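Local coordinates for protein caprin-1 (Homo sapiens, PDB 4WBE) that binds mRNAs to regulate their transport, translation and/or stability, and plays an essential role in assembling cytoplasmic stress granules, at residues 53-61 / 94-102. Numbering follows the deposited sequence.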
ATOM      1  N   SER A  53      -3.960   3.146 -20.498  1.00 29.50           N
ATOM      2  CA  SER A  53      -5.340   2.799 -20.171  1.00 33.68           C
ATOM      3  C   SER A  53      -5.420   1.494 -19.384  1.00 27.20           C
ATOM      4  O   SER A  53      -6.290   1.335 -18.529  1.00 30.01           O
ATOM      5  CB  SER A  53      -6.207   2.738 -21.429  1.00 40.64           C
ATOM      6  OG  SER A  53      -5.465   2.248 -22.533  1.00 47.29           O
ATOM      7  N   LEU A  54      -4.533   0.556 -19.699  1.00 24.02           N
ATOM      8  CA  LEU A  54      -4.444  -0.693 -18.953  1.00 25.51           C
ATOM      9  C   LEU A  54      -4.099  -0.444 -17.487  1.00 21.61           C
ATOM     10  O   LEU A  54      -4.641  -1.094 -16.595  1.00 23.45           O
ATOM     11  CB  LEU A  54      -3.406  -1.625 -19.584  1.00 26.58           C
ATOM     12  CG  LEU A  54      -3.756  -2.272 -20.926  1.00 31.40           C
ATOM     13  CD1 LEU A  54      -2.579  -3.082 -21.449  1.00 30.81           C
ATOM     14  CD2 LEU A  54      -4.984  -3.148 -20.805  1.00 32.87           C
ATOM     15  N   LEU A  55      -3.190   0.497 -17.245  1.00 21.68           N
ATOM     16  CA  LEU A  55      -2.810   0.877 -15.889  1.00 22.33           C
ATOM     17  C   LEU A  55      -3.947   1.603 -15.164  1.00 21.92           C
ATOM     18  O   LEU A  55      -4.110   1.461 -13.951  1.00 18.27           O
ATOM     19  CB  LEU A  55      -1.542   1.736 -15.911  1.00 21.80           C
ATOM     20  CG  LEU A  55      -0.278   1.029 -16.417  1.00 21.06           C
ATOM     21  CD1 LEU A  55       0.936   1.943 -16.337  1.00 22.09           C
ATOM     22  CD2 LEU A  55      -0.035  -0.264 -15.643  1.00 19.30           C
ATOM     23  N   ASP A  56      -4.716   2.400 -15.901  1.00 26.97           N
ATOM     24  CA  ASP A  56      -5.876   3.065 -15.319  1.00 25.04           C
ATOM     25  C   ASP A  56      -6.903   2.052 -14.820  1.00 24.89           C
ATOM     26  O   ASP A  56      -7.428   2.181 -13.713  1.00 27.59           O
ATOM     27  CB  ASP A  56      -6.534   4.014 -16.323  1.00 27.66           C
ATOM     28  CG  ASP A  56      -5.677   5.231 -16.640  1.00 33.57           C
ATOM     29  OD1 ASP A  56      -4.877   5.647 -15.775  1.00 30.84           O
ATOM     30  OD2 ASP A  56      -5.847   5.800 -17.742  1.00 35.11           O
ATOM     31  N   GLU A  57      -7.184   1.047 -15.644  1.00 21.61           N
ATOM     32  CA  GLU A  57      -8.102  -0.020 -15.257  1.00 25.10           C
ATOM     33  C   GLU A  57      -7.588  -0.799 -14.053  1.00 23.43           C
ATOM     34  O   GLU A  57      -8.356  -1.118 -13.149  1.00 23.90           O
ATOM     35  CB  GLU A  57      -8.397  -0.954 -16.433  1.00 27.62           C
ATOM     36  CG  GLU A  57      -9.215  -0.289 -17.524  1.00 36.97           C
ATOM     37  CD  GLU A  57     -10.548   0.204 -16.983  1.00 42.70           C
ATOM     38  OE1 GLU A  57     -11.254  -0.599 -16.337  1.00 43.39           O
ATOM     39  OE2 GLU A  57     -10.888   1.388 -17.190  1.00 44.55           O
ATOM     40  N   PHE A  58      -6.294  -1.109 -14.050  1.00 27.07           N
ATOM     41  CA  PHE A  58      -5.697  -1.824 -12.930  1.00 21.69           C
ATOM     42  C   PHE A  58      -5.766  -0.985 -11.660  1.00 22.21           C
ATOM     43  O   PHE A  58      -6.001  -1.518 -10.566  1.00 20.79           O
ATOM     44  CB  PHE A  58      -4.245  -2.202 -13.223  1.00 20.89           C
ATOM     45  CG  PHE A  58      -3.645  -3.130 -12.198  1.00 17.27           C
ATOM     46  CD1 PHE A  58      -3.976  -4.478 -12.185  1.00 19.75           C
ATOM     47  CD2 PHE A  58      -2.762  -2.650 -11.240  1.00 17.90           C
ATOM     48  CE1 PHE A  58      -3.430  -5.340 -11.241  1.00 18.42           C
ATOM     49  CE2 PHE A  58      -2.209  -3.504 -10.290  1.00 16.14           C
ATOM     50  CZ  PHE A  58      -2.543  -4.848 -10.290  1.00 17.38           C
ATOM     51  N   TYR A  59      -5.560   0.323 -11.818  1.00 23.40           N
ATOM     52  CA  TYR A  59      -5.627   1.260 -10.704  1.00 20.72           C
ATOM     53  C   TYR A  59      -6.951   1.144  -9.954  1.00 22.53           C
ATOM     54  O   TYR A  59      -6.976   1.134  -8.726  1.00 19.59           O
ATOM     55  CB  TYR A  59      -5.498   2.692 -11.229  1.00 22.73           C
ATOM     56  CG  TYR A  59      -5.626   3.752 -10.154  1.00 26.58           C
ATOM     57  CD1 TYR A  59      -4.779   3.774  -9.055  1.00 21.83           C
ATOM     58  CD2 TYR A  59      -6.655   4.691 -10.211  1.00 30.54           C
ATOM     59  CE1 TYR A  59      -4.914   4.743  -8.065  1.00 23.19           C
ATOM     60  CE2 TYR A  59      -6.809   5.654  -9.226  1.00 29.70           C
ATOM     61  CZ  TYR A  59      -5.935   5.674  -8.154  1.00 29.32           C
ATOM     62  OH  TYR A  59      -6.088   6.631  -7.177  1.00 29.74           O
ATOM     63  N   LYS A  60      -8.045   1.046 -10.706  1.00 17.81           N
ATOM     64  CA  LYS A  60      -9.378   0.901 -10.129  1.00 24.27           C
ATOM     65  C   LYS A  60      -9.501  -0.381  -9.298  1.00 23.83           C
ATOM     66  O   LYS A  60     -10.189  -0.408  -8.281  1.00 20.36           O
ATOM     67  CB  LYS A  60     -10.444   0.939 -11.236  1.00 25.75           C
ATOM     68  CG  LYS A  60     -10.392   2.200 -12.083  1.00 30.62           C
ATOM     69  CD  LYS A  60     -11.700   2.442 -12.844  1.00 32.67           C
ATOM     70  CE  LYS A  60     -11.956   1.362 -13.877  1.00 33.56           C
ATOM     71  NZ  LYS A  60     -12.977   1.766 -14.881  1.00 36.64           N
ATOM     72  N   LEU A  61      -8.834  -1.440  -9.746  1.00 20.96           N
ATOM     73  CA  LEU A  61      -8.904  -2.738  -9.078  1.00 20.94           C
ATOM     74  C   LEU A  61      -8.140  -2.790  -7.764  1.00 20.77           C
ATOM     75  O   LEU A  61      -8.552  -3.472  -6.827  1.00 19.86           O
ATOM     76  CB  LEU A  61      -8.378  -3.828 -10.007  1.00 20.81           C
ATOM     77  CG  LEU A  61      -9.157  -3.974 -11.316  1.00 23.75           C
ATOM     78  CD1 LEU A  61      -8.573  -5.106 -12.134  1.00 27.19           C
ATOM     79  CD2 LEU A  61     -10.643  -4.212 -11.027  1.00 24.81           C
ATOM     80  N   VAL A  94      -6.769 -10.356 -16.581  1.00 28.67           N
ATOM     81  CA  VAL A  94      -7.153  -9.144 -15.862  1.00 27.17           C
ATOM     82  C   VAL A  94      -7.098  -7.989 -16.865  1.00 27.68           C
ATOM     83  O   VAL A  94      -6.184  -7.933 -17.690  1.00 32.06           O
ATOM     84  CB  VAL A  94      -6.231  -8.863 -14.629  1.00 24.96           C
ATOM     85  CG1 VAL A  94      -4.774  -8.716 -15.048  1.00 20.76           C
ATOM     86  CG2 VAL A  94      -6.693  -7.620 -13.877  1.00 23.01           C
ATOM     87  N   CYS A  95      -8.084  -7.094 -16.818  1.00 33.52           N
ATOM     88  CA  CYS A  95      -8.102  -5.910 -17.686  1.00 38.46           C
ATOM     89  C   CYS A  95      -8.008  -6.237 -19.172  1.00 42.11           C
ATOM     90  O   CYS A  95      -7.423  -5.474 -19.944  1.00 44.65           O
ATOM     91  CB  CYS A  95      -6.964  -4.957 -17.314  1.00 39.53           C
ATOM     92  SG  CYS A  95      -7.035  -4.366 -15.621  1.00 32.36           S
ATOM     93  N   GLY A  96      -8.565  -7.375 -19.574  1.00 29.62           N
ATOM     94  CA  GLY A  96      -8.513  -7.786 -20.963  1.00 33.52           C
ATOM     95  C   GLY A  96      -7.124  -8.235 -21.393  1.00 37.61           C
ATOM     96  O   GLY A  96      -6.881  -8.481 -22.577  1.00 39.80           O
ATOM     97  N   THR A  97      -6.212  -8.357 -20.433  1.00 36.14           N
ATOM     98  CA  THR A  97      -4.865  -8.839 -20.717  1.00 30.16           C
ATOM     99  C   THR A  97      -4.437  -9.809 -19.614  1.00 29.54           C
ATOM    100  O   THR A  97      -5.273 -10.520 -19.054  1.00 31.41           O
ATOM    101  CB  THR A  97      -3.856  -7.669 -20.874  1.00 35.88           C
ATOM    102  OG1 THR A  97      -2.528  -8.179 -21.052  1.00 37.23           O
ATOM    103  CG2 THR A  97      -3.899  -6.744 -19.666  1.00 33.24           C
ATOM    104  N   THR A  98      -3.148  -9.837 -19.295  1.00 29.84           N
ATOM    105  CA  THR A  98      -2.656 -10.684 -18.214  1.00 28.74           C
ATOM    106  C   THR A  98      -1.857  -9.872 -17.205  1.00 25.10           C
ATOM    107  O   THR A  98      -1.388  -8.775 -17.512  1.00 22.92           O
ATOM    108  CB  THR A  98      -1.739 -11.804 -18.741  1.00 31.55           C
ATOM    109  OG1 THR A  98      -0.563 -11.227 -19.318  1.00 33.73           O
ATOM    110  CG2 THR A  98      -2.456 -12.651 -19.781  1.00 36.41           C
ATOM    111  N   TYR A  99      -1.690 -10.428 -16.010  1.00 26.49           N
ATOM    112  CA  TYR A  99      -0.833  -9.823 -15.002  1.00 23.14           C
ATOM    113  C   TYR A  99       0.609  -9.816 -15.489  1.00 24.85           C
ATOM    114  O   TYR A  99       1.389  -8.927 -15.134  1.00 21.69           O
ATOM    115  CB  TYR A  99      -0.932 -10.586 -13.685  1.00 19.09           C
ATOM    116  CG  TYR A  99      -2.270 -10.464 -13.005  1.00 21.28           C
ATOM    117  CD1 TYR A  99      -2.585  -9.346 -12.245  1.00 19.71           C
ATOM    118  CD2 TYR A  99      -3.211 -11.472 -13.111  1.00 25.59           C
ATOM    119  CE1 TYR A  99      -3.814  -9.229 -11.614  1.00 19.41           C
ATOM    120  CE2 TYR A  99      -4.440 -11.368 -12.487  1.00 24.08           C
ATOM    121  CZ  TYR A  99      -4.734 -10.249 -11.738  1.00 22.55           C
ATOM    122  OH  TYR A  99      -5.957 -10.155 -11.121  1.00 23.13           O
ATOM    123  N   LYS A 100       0.964 -10.817 -16.289  1.00 24.22           N
ATOM    124  CA  LYS A 100       2.306 -10.888 -16.860  1.00 27.85           C
ATOM    125  C   LYS A 100       2.608  -9.677 -17.737  1.00 21.77           C
ATOM    126  O   LYS A 100       3.693  -9.097 -17.659  1.00 24.59           O
ATOM    127  CB  LYS A 100       2.491 -12.175 -17.662  1.00 30.98           C
ATOM    128  CG  LYS A 100       3.896 -12.342 -18.206  1.00 35.25           C
ATOM    129  CD  LYS A 100       4.030 -13.623 -19.013  1.00 43.11           C
ATOM    130  CE  LYS A 100       5.423 -13.757 -19.612  1.00 47.65           C
ATOM    131  NZ  LYS A 100       5.669 -15.131 -20.131  1.00 51.15           N
ATOM    132  N   VAL A 101       1.647  -9.295 -18.568  1.00 21.39           N
ATOM    133  CA  VAL A 101       1.801  -8.114 -19.420  1.00 23.17           C
ATOM    134  C   VAL A 101       1.810  -6.819 -18.601  1.00 20.76           C
ATOM    135  O   VAL A 101       2.569  -5.894 -18.899  1.00 23.78           O
ATOM    136  CB  VAL A 101       0.702  -8.048 -20.503  1.00 29.34           C
ATOM    137  CG1 VAL A 101       0.715  -6.701 -21.218  1.00 31.21           C
ATOM    138  CG2 VAL A 101       0.855  -9.198 -21.496  1.00 29.00           C
ATOM    139  N   LEU A 102       0.943  -6.745 -17.595  1.00 23.83           N
ATOM    140  CA  LEU A 102       0.890  -5.581 -16.719  1.00 22.76           C
ATOM    141  C   LEU A 102       2.194  -5.396 -15.943  1.00 18.50           C
ATOM    142  O   LEU A 102       2.680  -4.275 -15.789  1.00 18.94           O
ATOM    143  CB  LEU A 102      -0.287  -5.687 -15.748  1.00 20.61           C
ATOM    144  CG  LEU A 102      -1.685  -5.528 -16.352  1.00 23.15           C
ATOM    145  CD1 LEU A 102      -2.737  -5.639 -15.263  1.00 19.54           C
ATOM    146  CD2 LEU A 102      -1.802  -4.194 -17.069  1.00 24.49           C
TER
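Phe-58 and Tyr-99 meet at their rims: Tyr-99 CE1 lies in the plane of the Phe-58 ring, 3.9 Å from Phe-58 CE1, with the two side chains crossing at about a right angle. Val-94 CG1 sits over the centre of one face of the Tyr-99 ring, while Val-94 CG2 reaches the Phe-58 rim. Leu-102 CD1 approaches Phe-58 CD1 obliquely at 3.5 Å, and Leu-86 of helix 77-88 touches both residues. With CG anti to the backbone N (chi1 -171°), Phe-58 carries off helix 49-62 a broad, wholly apolar ring that can meet Val-94, Tyr-99 and Leu-102 at once. Replacing it with an alanine would probably open a gap beside Leu-102 CD1 and leave the Tyr-99 edge without its aromatic neighbour.

The hairpin's type I' turn, Val-94 to Thr-97, brings Cys-95 against the helix backbone, its small thiol SG lying 3.7 Å from Phe-58 N, a contact and not a hydrogen bond. Leu-61 CD1 meets Val-94 CG2 at 3.6 Å. One turn earlier than Phe-58, Leu-54 CD2 touches Cys-95 O at 3.5 Å and Thr-97 CG2, and CB meets Leu-102 CD2.

Tyr-99 OH hydrogen-bonds with His-82 ND1, and Glu-57 OE2 forms a salt bridge with Lys-60 NZ within the helix. No hydrogen bond joins the segments, so their association in the Caprin-1 dimerization domain probably rests on partial apolar burial and fit of shapes.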